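Local coordinates for phosphoribosylformylglycinamidine synthase 2 (Thermus thermophilus, PDB 3VIU), which is a PurM-like (AIR synthase related) synthase that carries two copies of the N- and C-terminal domain pair in one chain and holds ADP and a magnesium ion, at residues 130-133 with 134-137; 165-169 with 170-174; 527-531 with 532-536. One frame throughout, in Å; residues are numbered along the deposited sequence.

Contact 1 (130-133 with 134-137); sequences EEAR and SRYL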
ATOM      1  N   GLU A 130       8.190 -14.663  17.643  1.00 21.14           N
ATOM      2  CA  GLU A 130       9.085 -15.421  18.520  1.00 24.11           C
ATOM      3  C   GLU A 130       9.962 -16.365  17.706  1.00 22.90           C
ATOM      4  O   GLU A 130      11.006 -16.812  18.173  1.00 24.73           O
ATOM      5  CB  GLU A 130       8.289 -16.249  19.539  1.00 27.65           C
ATOM      6  CG  GLU A 130       7.484 -17.391  18.918  1.00 30.59           C
ATOM      7  CD  GLU A 130       6.073 -16.976  18.532  1.00 34.89           C
ATOM      8  OE1 GLU A 130       5.885 -15.822  18.083  1.00 36.03           O
ATOM      9  OE2 GLU A 130       5.150 -17.810  18.667  1.00 36.88           O
ATOM     10  N   GLU A 131       9.524 -16.665  16.490  1.00 22.08           N
ATOM     11  CA  GLU A 131      10.245 -17.559  15.590  1.00 20.23           C
ATOM     12  C   GLU A 131      11.441 -16.896  14.924  1.00 20.79           C
ATOM     13  O   GLU A 131      11.348 -15.779  14.417  1.00 21.45           O
ATOM     14  CB  GLU A 131       9.285 -18.090  14.540  1.00 17.86           C
ATOM     15  CG  GLU A 131       8.248 -18.984  15.146  1.00 20.05           C
ATOM     16  CD  GLU A 131       7.097 -19.263  14.219  1.00 21.53           C
ATOM     17  OE1 GLU A 131       7.328 -19.306  12.994  1.00 22.97           O
ATOM     18  OE2 GLU A 131       5.964 -19.453  14.719  1.00 21.36           O
ATOM     19  N   ALA A 132      12.562 -17.608  14.923  1.00 21.09           N
ATOM     20  CA  ALA A 132      13.807 -17.115  14.352  1.00 21.19           C
ATOM     21  C   ALA A 132      13.686 -16.530  12.954  1.00 20.19           C
ATOM     22  O   ALA A 132      14.184 -15.435  12.700  1.00 21.44           O
ATOM     23  CB  ALA A 132      14.859 -18.222  14.356  1.00 20.72           C
ATOM     24  N   ARG A 133      13.038 -17.244  12.043  1.00 19.72           N
ATOM     25  CA  ARG A 133      12.930 -16.727  10.687  1.00 19.74           C
ATOM     26  C   ARG A 133      12.147 -15.428  10.644  1.00 19.22           C
ATOM     27  O   ARG A 133      12.530 -14.496   9.941  1.00 18.79           O
ATOM     28  CB  ARG A 133      12.304 -17.755   9.734  1.00 19.06           C
ATOM     29  CG  ARG A 133      12.333 -17.299   8.268  1.00 20.49           C
ATOM     30  CD  ARG A 133      11.900 -18.408   7.313  1.00 21.94           C
ATOM     31  NE  ARG A 133      11.740 -17.968   5.924  1.00 19.12           N
ATOM     32  CZ  ARG A 133      12.684 -17.364   5.202  1.00 19.62           C
ATOM     33  NH1 ARG A 133      13.873 -17.108   5.734  1.00 21.11           N
ATOM     34  NH2 ARG A 133      12.447 -17.033   3.938  1.00 16.49           N
ATOM     35  N   SER A 134      11.063 -15.348  11.405  1.00 19.03           N
ATOM     36  CA  SER A 134      10.275 -14.125  11.413  1.00 20.83           C
ATOM     37  C   SER A 134      11.153 -12.938  11.788  1.00 20.85           C
ATOM     38  O   SER A 134      11.079 -11.883  11.160  1.00 21.36           O
ATOM     39  CB  SER A 134       9.107 -14.239  12.392  1.00 22.23           C
ATOM     40  OG  SER A 134       8.216 -15.257  11.996  1.00 22.76           O
ATOM     41  N   ARG A 135      11.987 -13.110  12.810  1.00 21.92           N
ATOM     42  CA  ARG A 135      12.877 -12.036  13.233  1.00 23.58           C
ATOM     43  C   ARG A 135      13.861 -11.719  12.118  1.00 21.91           C
ATOM     44  O   ARG A 135      14.133 -10.556  11.824  1.00 22.07           O
ATOM     45  CB  ARG A 135      13.658 -12.425  14.493  1.00 25.63           C
ATOM     46  CG  ARG A 135      12.848 -12.428  15.777  1.00 31.23           C
ATOM     47  CD  ARG A 135      13.772 -12.399  17.000  1.00 35.98           C
ATOM     48  NE  ARG A 135      14.668 -13.557  17.077  1.00 40.90           N
ATOM     49  CZ  ARG A 135      14.324 -14.752  17.559  1.00 42.84           C
ATOM     50  NH1 ARG A 135      13.094 -14.961  18.019  1.00 42.14           N
ATOM     51  NH2 ARG A 135      15.214 -15.741  17.582  1.00 41.20           N
ATOM     52  N   TYR A 136      14.397 -12.762  11.497  1.00 20.88           N
ATOM     53  CA  TYR A 136      15.350 -12.580  10.413  1.00 19.52           C
ATOM     54  C   TYR A 136      14.754 -11.729   9.280  1.00 18.38           C
ATOM     55  O   TYR A 136      15.329 -10.717   8.885  1.00 19.84           O
ATOM     56  CB  TYR A 136      15.785 -13.944   9.862  1.00 17.66           C
ATOM     57  CG  TYR A 136      16.755 -13.853   8.704  1.00 18.16           C
ATOM     58  CD1 TYR A 136      18.109 -13.609   8.921  1.00 18.59           C
ATOM     59  CD2 TYR A 136      16.313 -13.990   7.391  1.00 18.00           C
ATOM     60  CE1 TYR A 136      19.001 -13.500   7.859  1.00 18.27           C
ATOM     61  CE2 TYR A 136      17.194 -13.883   6.319  1.00 18.34           C
ATOM     62  CZ  TYR A 136      18.538 -13.638   6.561  1.00 19.43           C
ATOM     63  OH  TYR A 136      19.413 -13.517   5.503  1.00 18.61           O
ATOM     64  N   LEU A 137      13.604 -12.142   8.761  1.00 16.69           N
ATOM     65  CA  LEU A 137      12.962 -11.418   7.670  1.00 15.84           C
ATOM     66  C   LEU A 137      12.658  -9.968   8.030  1.00 15.24           C
ATOM     67  O   LEU A 137      12.847  -9.069   7.213  1.00 12.57           O
ATOM     68  CB  LEU A 137      11.680 -12.145   7.245  1.00 15.50           C
ATOM     69  CG  LEU A 137      11.941 -13.502   6.581  1.00 16.43           C
ATOM     70  CD1 LEU A 137      10.664 -14.332   6.458  1.00 15.89           C
ATOM     71  CD2 LEU A 137      12.557 -13.246   5.225  1.00 18.05           C
TER
HETATM   72  O   HOH W   1       8.434 -17.683  11.128  1.00 29.58           O

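Contact 2 (165-169 with 170-174); sequences EGYRE and NPLVN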
ATOM      1  N   GLU A 165       0.576 -16.452  11.930  1.00 18.71           N
ATOM      2  CA  GLU A 165       0.803 -17.851  11.591  1.00 19.66           C
ATOM      3  C   GLU A 165       0.687 -18.137  10.097  1.00 18.49           C
ATOM      4  O   GLU A 165       1.497 -18.878   9.538  1.00 16.85           O
ATOM      5  CB  GLU A 165      -0.197 -18.708  12.394  1.00 21.81           C
ATOM      6  CG  GLU A 165      -0.541 -20.084  11.842  1.00 23.31           C
ATOM      7  CD  GLU A 165      -1.622 -20.061  10.770  1.00 24.22           C
ATOM      8  OE1 GLU A 165      -2.685 -19.442  10.992  1.00 21.16           O
ATOM      9  OE2 GLU A 165      -1.412 -20.685   9.704  1.00 26.54           O
ATOM     10  N   GLY A 166      -0.311 -17.540   9.454  1.00 16.22           N
ATOM     11  CA  GLY A 166      -0.518 -17.773   8.036  1.00 15.84           C
ATOM     12  C   GLY A 166       0.547 -17.233   7.093  1.00 17.24           C
ATOM     13  O   GLY A 166       0.505 -17.497   5.889  1.00 18.98           O
ATOM     14  N   TYR A 167       1.509 -16.490   7.624  1.00 15.90           N
ATOM     15  CA  TYR A 167       2.548 -15.907   6.793  1.00 14.79           C
ATOM     16  C   TYR A 167       3.901 -16.571   6.997  1.00 15.78           C
ATOM     17  O   TYR A 167       4.898 -16.140   6.415  1.00 16.99           O
ATOM     18  CB  TYR A 167       2.676 -14.406   7.086  1.00 12.88           C
ATOM     19  CG  TYR A 167       1.435 -13.583   6.787  1.00 11.73           C
ATOM     20  CD1 TYR A 167       0.982 -13.401   5.480  1.00  8.28           C
ATOM     21  CD2 TYR A 167       0.738 -12.947   7.819  1.00 11.66           C
ATOM     22  CE1 TYR A 167      -0.136 -12.598   5.207  1.00 11.70           C
ATOM     23  CE2 TYR A 167      -0.376 -12.145   7.558  1.00 12.15           C
ATOM     24  CZ  TYR A 167      -0.808 -11.971   6.256  1.00 11.74           C
ATOM     25  OH  TYR A 167      -1.896 -11.162   6.020  1.00 10.14           O
ATOM     26  N   ARG A 168       3.937 -17.609   7.823  1.00 16.62           N
ATOM     27  CA  ARG A 168       5.185 -18.320   8.096  1.00 19.02           C
ATOM     28  C   ARG A 168       5.927 -18.688   6.801  1.00 19.04           C
ATOM     29  O   ARG A 168       7.100 -18.363   6.652  1.00 18.45           O
ATOM     30  CB  ARG A 168       4.911 -19.591   8.910  1.00 18.12           C
ATOM     31  CG  ARG A 168       6.159 -20.262   9.483  1.00 21.03           C
ATOM     32  CD  ARG A 168       5.879 -21.706   9.908  1.00 23.89           C
ATOM     33  NE  ARG A 168       4.608 -21.837  10.622  1.00 27.50           N
ATOM     34  CZ  ARG A 168       4.372 -21.324  11.824  1.00 26.31           C
ATOM     35  NH1 ARG A 168       3.192 -21.482  12.400  1.00 25.53           N
ATOM     36  NH2 ARG A 168       5.327 -20.660  12.451  1.00 27.85           N
ATOM     37  N   GLU A 169       5.242 -19.350   5.871  1.00 19.28           N
ATOM     38  CA  GLU A 169       5.857 -19.761   4.603  1.00 21.72           C
ATOM     39  C   GLU A 169       5.966 -18.686   3.542  1.00 20.51           C
ATOM     40  O   GLU A 169       6.929 -18.655   2.779  1.00 21.89           O
ATOM     41  CB  GLU A 169       5.109 -20.950   3.997  1.00 21.80           C
ATOM     42  CG  GLU A 169       5.589 -22.275   4.513  1.00 27.13           C
ATOM     43  CD  GLU A 169       5.574 -22.321   6.014  1.00 31.25           C
ATOM     44  OE1 GLU A 169       4.491 -22.106   6.603  1.00 33.38           O
ATOM     45  OE2 GLU A 169       6.644 -22.567   6.608  1.00 33.66           O
ATOM     46  N   ASN A 170       4.978 -17.810   3.472  1.00 20.04           N
ATOM     47  CA  ASN A 170       5.009 -16.757   2.470  1.00 18.50           C
ATOM     48  C   ASN A 170       4.852 -15.378   3.094  1.00 17.44           C
ATOM     49  O   ASN A 170       3.737 -14.909   3.304  1.00 17.51           O
ATOM     50  CB  ASN A 170       3.902 -16.987   1.439  1.00 19.46           C
ATOM     51  CG  ASN A 170       3.966 -18.376   0.810  1.00 21.08           C
ATOM     52  OD1 ASN A 170       3.688 -19.383   1.462  1.00 22.38           O
ATOM     53  ND2 ASN A 170       4.338 -18.430  -0.463  1.00 22.22           N
ATOM     54  N   PRO A 171       5.974 -14.711   3.409  1.00 15.05           N
ATOM     55  CA  PRO A 171       5.866 -13.382   4.004  1.00 15.02           C
ATOM     56  C   PRO A 171       5.416 -12.372   2.946  1.00 15.34           C
ATOM     57  O   PRO A 171       5.458 -12.653   1.742  1.00 16.07           O
ATOM     58  CB  PRO A 171       7.284 -13.122   4.511  1.00 14.61           C
ATOM     59  CG  PRO A 171       8.123 -13.827   3.494  1.00 12.64           C
ATOM     60  CD  PRO A 171       7.383 -15.132   3.319  1.00 14.64           C
ATOM     61  N   LEU A 172       4.975 -11.203   3.387  1.00 12.89           N
ATOM     62  CA  LEU A 172       4.541 -10.190   2.446  1.00 12.02           C
ATOM     63  C   LEU A 172       5.289  -8.890   2.655  1.00 11.69           C
ATOM     64  O   LEU A 172       5.522  -8.464   3.785  1.00 12.76           O
ATOM     65  CB  LEU A 172       3.040  -9.925   2.581  1.00 12.45           C
ATOM     66  CG  LEU A 172       2.040 -11.044   2.286  1.00 11.45           C
ATOM     67  CD1 LEU A 172       0.639 -10.475   2.386  1.00 10.62           C
ATOM     68  CD2 LEU A 172       2.276 -11.625   0.900  1.00 14.09           C
ATOM     69  N   VAL A 173       5.669  -8.266   1.552  1.00 11.21           N
ATOM     70  CA  VAL A 173       6.354  -6.991   1.601  1.00 11.36           C
ATOM     71  C   VAL A 173       5.794  -6.123   0.485  1.00 13.43           C
ATOM     72  O   VAL A 173       6.088  -6.336  -0.694  1.00 13.69           O
ATOM     73  CB  VAL A 173       7.872  -7.147   1.412  1.00 10.76           C
ATOM     74  CG1 VAL A 173       8.542  -5.787   1.539  1.00  7.19           C
ATOM     75  CG2 VAL A 173       8.427  -8.129   2.437  1.00  7.87           C
ATOM     76  N   ASN A 174       4.957  -5.165   0.863  1.00 14.01           N
ATOM     77  CA  ASN A 174       4.356  -4.248  -0.099  1.00 15.56           C
ATOM     78  C   ASN A 174       4.826  -2.834   0.232  1.00 16.87           C
ATOM     79  O   ASN A 174       4.916  -2.456   1.404  1.00 18.03           O
ATOM     80  CB  ASN A 174       2.829  -4.312  -0.017  1.00 15.88           C
ATOM     81  CG  ASN A 174       2.253  -5.556  -0.682  1.00 19.62           C
ATOM     82  OD1 ASN A 174       2.798  -6.660  -0.557  1.00 20.66           O
ATOM     83  ND2 ASN A 174       1.130  -5.385  -1.377  1.00 17.35           N
TER
HETATM   84  O   HOH W   2       2.564 -18.715   4.857  1.00 22.64           O

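Contact 3 (527-531 with 532-536); sequences YNESG and GKRIP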
ATOM      1  N   TYR A 527      -0.556 -16.664  -5.855  1.00 16.84           N
ATOM      2  CA  TYR A 527       0.299 -17.823  -5.616  1.00 18.86           C
ATOM      3  C   TYR A 527       1.141 -17.697  -4.352  1.00 18.36           C
ATOM      4  O   TYR A 527       2.230 -18.265  -4.266  1.00 18.69           O
ATOM      5  CB  TYR A 527       1.213 -18.065  -6.827  1.00 17.12           C
ATOM      6  CG  TYR A 527       0.452 -18.411  -8.079  1.00 15.62           C
ATOM      7  CD1 TYR A 527      -0.060 -19.698  -8.276  1.00 17.19           C
ATOM      8  CD2 TYR A 527       0.201 -17.445  -9.050  1.00 15.76           C
ATOM      9  CE1 TYR A 527      -0.808 -20.015  -9.411  1.00 17.50           C
ATOM     10  CE2 TYR A 527      -0.544 -17.745 -10.186  1.00 18.33           C
ATOM     11  CZ  TYR A 527      -1.047 -19.031 -10.362  1.00 19.20           C
ATOM     12  OH  TYR A 527      -1.790 -19.321 -11.483  1.00 20.72           O
ATOM     13  N   ASN A 528       0.644 -16.947  -3.378  1.00 18.45           N
ATOM     14  CA  ASN A 528       1.360 -16.801  -2.117  1.00 20.19           C
ATOM     15  C   ASN A 528       0.906 -17.922  -1.198  1.00 20.55           C
ATOM     16  O   ASN A 528       0.083 -17.721  -0.311  1.00 20.04           O
ATOM     17  CB  ASN A 528       1.070 -15.437  -1.486  1.00 19.91           C
ATOM     18  CG  ASN A 528       1.731 -14.304  -2.241  1.00 20.63           C
ATOM     19  OD1 ASN A 528       2.948 -14.168  -2.215  1.00 19.13           O
ATOM     20  ND2 ASN A 528       0.931 -13.494  -2.933  1.00 19.81           N
ATOM     21  N   GLU A 529       1.431 -19.115  -1.447  1.00 22.70           N
ATOM     22  CA  GLU A 529       1.104 -20.285  -0.650  1.00 25.24           C
ATOM     23  C   GLU A 529       2.117 -21.378  -0.934  1.00 26.71           C
ATOM     24  O   GLU A 529       2.790 -21.365  -1.964  1.00 27.02           O
ATOM     25  CB  GLU A 529      -0.308 -20.800  -0.981  1.00 25.10           C
ATOM     26  CG  GLU A 529      -0.443 -21.497  -2.331  1.00 27.05           C
ATOM     27  CD  GLU A 529      -1.847 -22.053  -2.573  1.00 28.19           C
ATOM     28  OE1 GLU A 529      -2.801 -21.252  -2.617  1.00 29.46           O
ATOM     29  OE2 GLU A 529      -1.999 -23.288  -2.717  1.00 27.16           O
ATOM     30  N   SER A 530       2.227 -22.318  -0.007  1.00 28.46           N
ATOM     31  CA  SER A 530       3.132 -23.440  -0.169  1.00 30.15           C
ATOM     32  C   SER A 530       2.565 -24.635   0.587  1.00 30.50           C
ATOM     33  O   SER A 530       2.098 -24.506   1.722  1.00 30.44           O
ATOM     34  CB  SER A 530       4.517 -23.086   0.363  1.00 31.58           C
ATOM     35  OG  SER A 530       4.470 -22.844   1.753  1.00 38.35           O
ATOM     36  N   GLY A 531       2.588 -25.796  -0.061  1.00 31.33           N
ATOM     37  CA  GLY A 531       2.076 -27.002   0.562  1.00 31.14           C
ATOM     38  C   GLY A 531       0.601 -26.936   0.916  1.00 31.37           C
ATOM     39  O   GLY A 531       0.182 -27.467   1.943  1.00 32.54           O
ATOM     40  N   GLY A 532      -0.196 -26.293   0.069  1.00 30.69           N
ATOM     41  CA  GLY A 532      -1.616 -26.201   0.350  1.00 28.33           C
ATOM     42  C   GLY A 532      -1.947 -25.199   1.445  1.00 28.06           C
ATOM     43  O   GLY A 532      -3.114 -25.033   1.801  1.00 27.50           O
ATOM     44  N   LYS A 533      -0.932 -24.544   2.002  1.00 27.40           N
ATOM     45  CA  LYS A 533      -1.175 -23.538   3.038  1.00 26.63           C
ATOM     46  C   LYS A 533      -1.261 -22.154   2.390  1.00 23.68           C
ATOM     47  O   LYS A 533      -0.287 -21.669   1.823  1.00 21.14           O
ATOM     48  CB  LYS A 533      -0.055 -23.540   4.081  1.00 27.09           C
ATOM     49  CG  LYS A 533      -0.310 -22.556   5.213  1.00 27.15           C
ATOM     50  CD  LYS A 533       0.860 -22.474   6.170  1.00 28.21           C
ATOM     51  CE  LYS A 533       0.621 -21.415   7.224  1.00 26.40           C
ATOM     52  NZ  LYS A 533       1.774 -21.286   8.140  1.00 27.78           N
ATOM     53  N   ARG A 534      -2.432 -21.530   2.471  1.00 23.21           N
ATOM     54  CA  ARG A 534      -2.639 -20.209   1.877  1.00 22.53           C
ATOM     55  C   ARG A 534      -2.476 -19.104   2.914  1.00 20.98           C
ATOM     56  O   ARG A 534      -2.886 -19.267   4.060  1.00 20.41           O
ATOM     57  CB  ARG A 534      -4.043 -20.108   1.263  1.00 23.60           C
ATOM     58  CG  ARG A 534      -4.416 -21.245   0.316  1.00 22.51           C
ATOM     59  CD  ARG A 534      -5.705 -20.951  -0.440  1.00 21.05           C
ATOM     60  NE  ARG A 534      -6.814 -20.619   0.448  1.00 21.36           N
ATOM     61  CZ  ARG A 534      -7.351 -21.461   1.325  1.00 22.07           C
ATOM     62  NH1 ARG A 534      -8.357 -21.069   2.096  1.00 18.77           N
ATOM     63  NH2 ARG A 534      -6.883 -22.698   1.429  1.00 24.36           N
ATOM     64  N   ILE A 535      -1.869 -17.987   2.517  1.00 19.51           N
ATOM     65  CA  ILE A 535      -1.702 -16.864   3.438  1.00 16.63           C
ATOM     66  C   ILE A 535      -3.085 -16.284   3.656  1.00 15.42           C
ATOM     67  O   ILE A 535      -3.982 -16.509   2.858  1.00 13.72           O
ATOM     68  CB  ILE A 535      -0.840 -15.725   2.848  1.00 15.22           C
ATOM     69  CG1 ILE A 535      -1.510 -15.194   1.578  1.00 12.82           C
ATOM     70  CG2 ILE A 535       0.594 -16.211   2.585  1.00 15.74           C
ATOM     71  CD1 ILE A 535      -0.844 -13.987   0.985  1.00 13.16           C
ATOM     72  N   PRO A 536      -3.285 -15.553   4.759  1.00 16.03           N
ATOM     73  CA  PRO A 536      -4.608 -14.967   4.986  1.00 14.53           C
ATOM     74  C   PRO A 536      -4.842 -14.013   3.824  1.00 12.73           C
ATOM     75  O   PRO A 536      -3.911 -13.354   3.386  1.00 12.45           O
ATOM     76  CB  PRO A 536      -4.426 -14.208   6.298  1.00 13.05           C
ATOM     77  CG  PRO A 536      -3.433 -15.055   7.026  1.00 16.30           C
ATOM     78  CD  PRO A 536      -2.419 -15.372   5.937  1.00 16.27           C
TER

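Contact 1 (130-133 with 134-137)
Residues 132-137 open helix 132-152, with Glu131 at the N-cap, and the backbone N of Arg135, Tyr136 and Leu137 bonds to the O of Glu131, Ala132 and Arg133 in the i to i+4 pattern of an alpha helix. This helix is the middle element of the beta-alpha-beta unit 116-126, 132-152, 156-163. Glu131 O receives Arg135 N at 3.2 Å.

Arg135 folds back over the helix start. Its chain bends at chi3 (-61°), which brings the guanidinium over Ala132, with Ala132 CA 3.8 Å above the plane and offset toward the rim. At the edge of the same group, Arg135 NH1 gives a weak bond to Glu130 O at 2.8 Å; the angle at the hydrogen is only 127°.

Ser134 and Glu131 meet through water. It donates to Ser134 OG at 2.6 Å and to Glu131 OE1 at 2.7 Å. Ser134 OG also bonds to Pro128 O, and Glu131 OE1 forms a salt bridge with Arg168, so both groups are tied to the loops beside the helix start.

Arg133 runs extended along the helix surface, and its NH2 bonds to Ala92 O. Leu137 CD1 lies over the centre of one face of this guanidinium, 3.8 Å from Arg133 NE.

Contact 2 (165-169 with 170-174)
Tyr167 and Leu172 make the apolar contact of this turn, with Tyr167 CE1 3.6 Å from Leu172 CD1. The leucine methyl meets the ring obliquely. Asn170 O lies in the ring plane at its edge, 3.8 Å from Tyr167 CD1. Chi1 of Tyr167 is -62°, which sets CG opposite the carbonyl carbon and lays the ring alongside the chain that returns into the strand.

Around this pair the backbone turns toward strand 172-182. Arg168 N, just past the 3-10 segment 165-167, bonds to Glu165 O at 3.2 Å. A water bridges the turn: it donates to Gly166 O at 2.6 Å and accepts from Asn170 N at 2.9 Å. The Asn170 amide folds back on Glu169, with Asn170 OD1 3.3 Å from Glu169 CB. Pro171 CD rests 3.6 Å from Glu169 O.

Further out, Tyr167 OH bonds to Thr538 OG1, which ties the far end of the ring to the second PurM-like N-terminal domain. Leu172 pairs through its backbone with Arg125 of strand 116-126. Glu169 OE1 forms a salt bridge with Lys533 NZ.

The chemistry of the turn is thus divided. One water links the backbone of Gly166 and Asn170, and Tyr167 meets Leu172 through carbon atoms. The polar ends of Tyr167 and Glu169 reach across to the other domain.

Contact 3 (527-531 with 532-536)
Lys533 NZ, at the end of the residue that pairs with Ser530 in this beta hairpin, is held by Glu165 O and by the Glu165 carboxylate. The fully extended Lys533 chain carries it there. In the backbone, Ser530 O accepts Lys533 N at 3.0 Å. In return Ser530 N gives to Lys533 O at 3.2 Å, which makes these two the hydrogen-bonded pair. Gly531 and Gly532 form the corners of a type I' turn, and both have positive phi. A weak bond from Ile535 N to Asn528 O, 3.4 Å long, lies beyond the paired residues.

Glu529 and Arg534 form the non-hydrogen-bonded pair and lie side by side, pointing the same way. Glu529 OE1 meets the aliphatic part of Arg534, 3.3 Å from Arg534 CG. The charged groups do not touch: Glu529 OE1 lies 5.1 Å from Arg534 NE. Glu529 OE1 takes Ser491 N. Arg534 NE forms a salt bridge with Glu500, and NH1 with Asp373.

At the end away from the turn, Asn528 and Ile535 cross obliquely. Ile535 CD1 lies 3.4 Å from Asn528 CB. Chi1 of Ile535 (60°) puts CG1 between the backbone N and the carbonyl carbon, which carries CD1 across to Asn528.

Asn528 ND2 is held by Ser525 OG and Leu489 O. The hairpin connects strand 519-525 with strand 538-548. Its Asn528 side chain touches helix 88-93, and Asn528 and Ile535 both rest on Leu172 of strand 172-182.

The three contacts follow in series along the chain and lie on the same side of its centre. Contacts 1 and 2 lie in the first PurM-like N-terminal domain, contact 3 in the second. Strands 156-163 and 172-182, before and after loop 165-171 in sequence, belong to the same sheet as strand 116-126. The centres of contacts 1 and 2 are 11 Å apart, and Leu137 packs on Pro171. Contacts 2 and 3 are closer, 9 Å between centres, and Ser530 packs against Glu169. Contacts 1 and 3 do not touch. Loop 165-171 thus sits between helix 132-152 and hairpin 529-534, and its contacts with the hairpin bring the two PurM-like N-terminal domains together at this point.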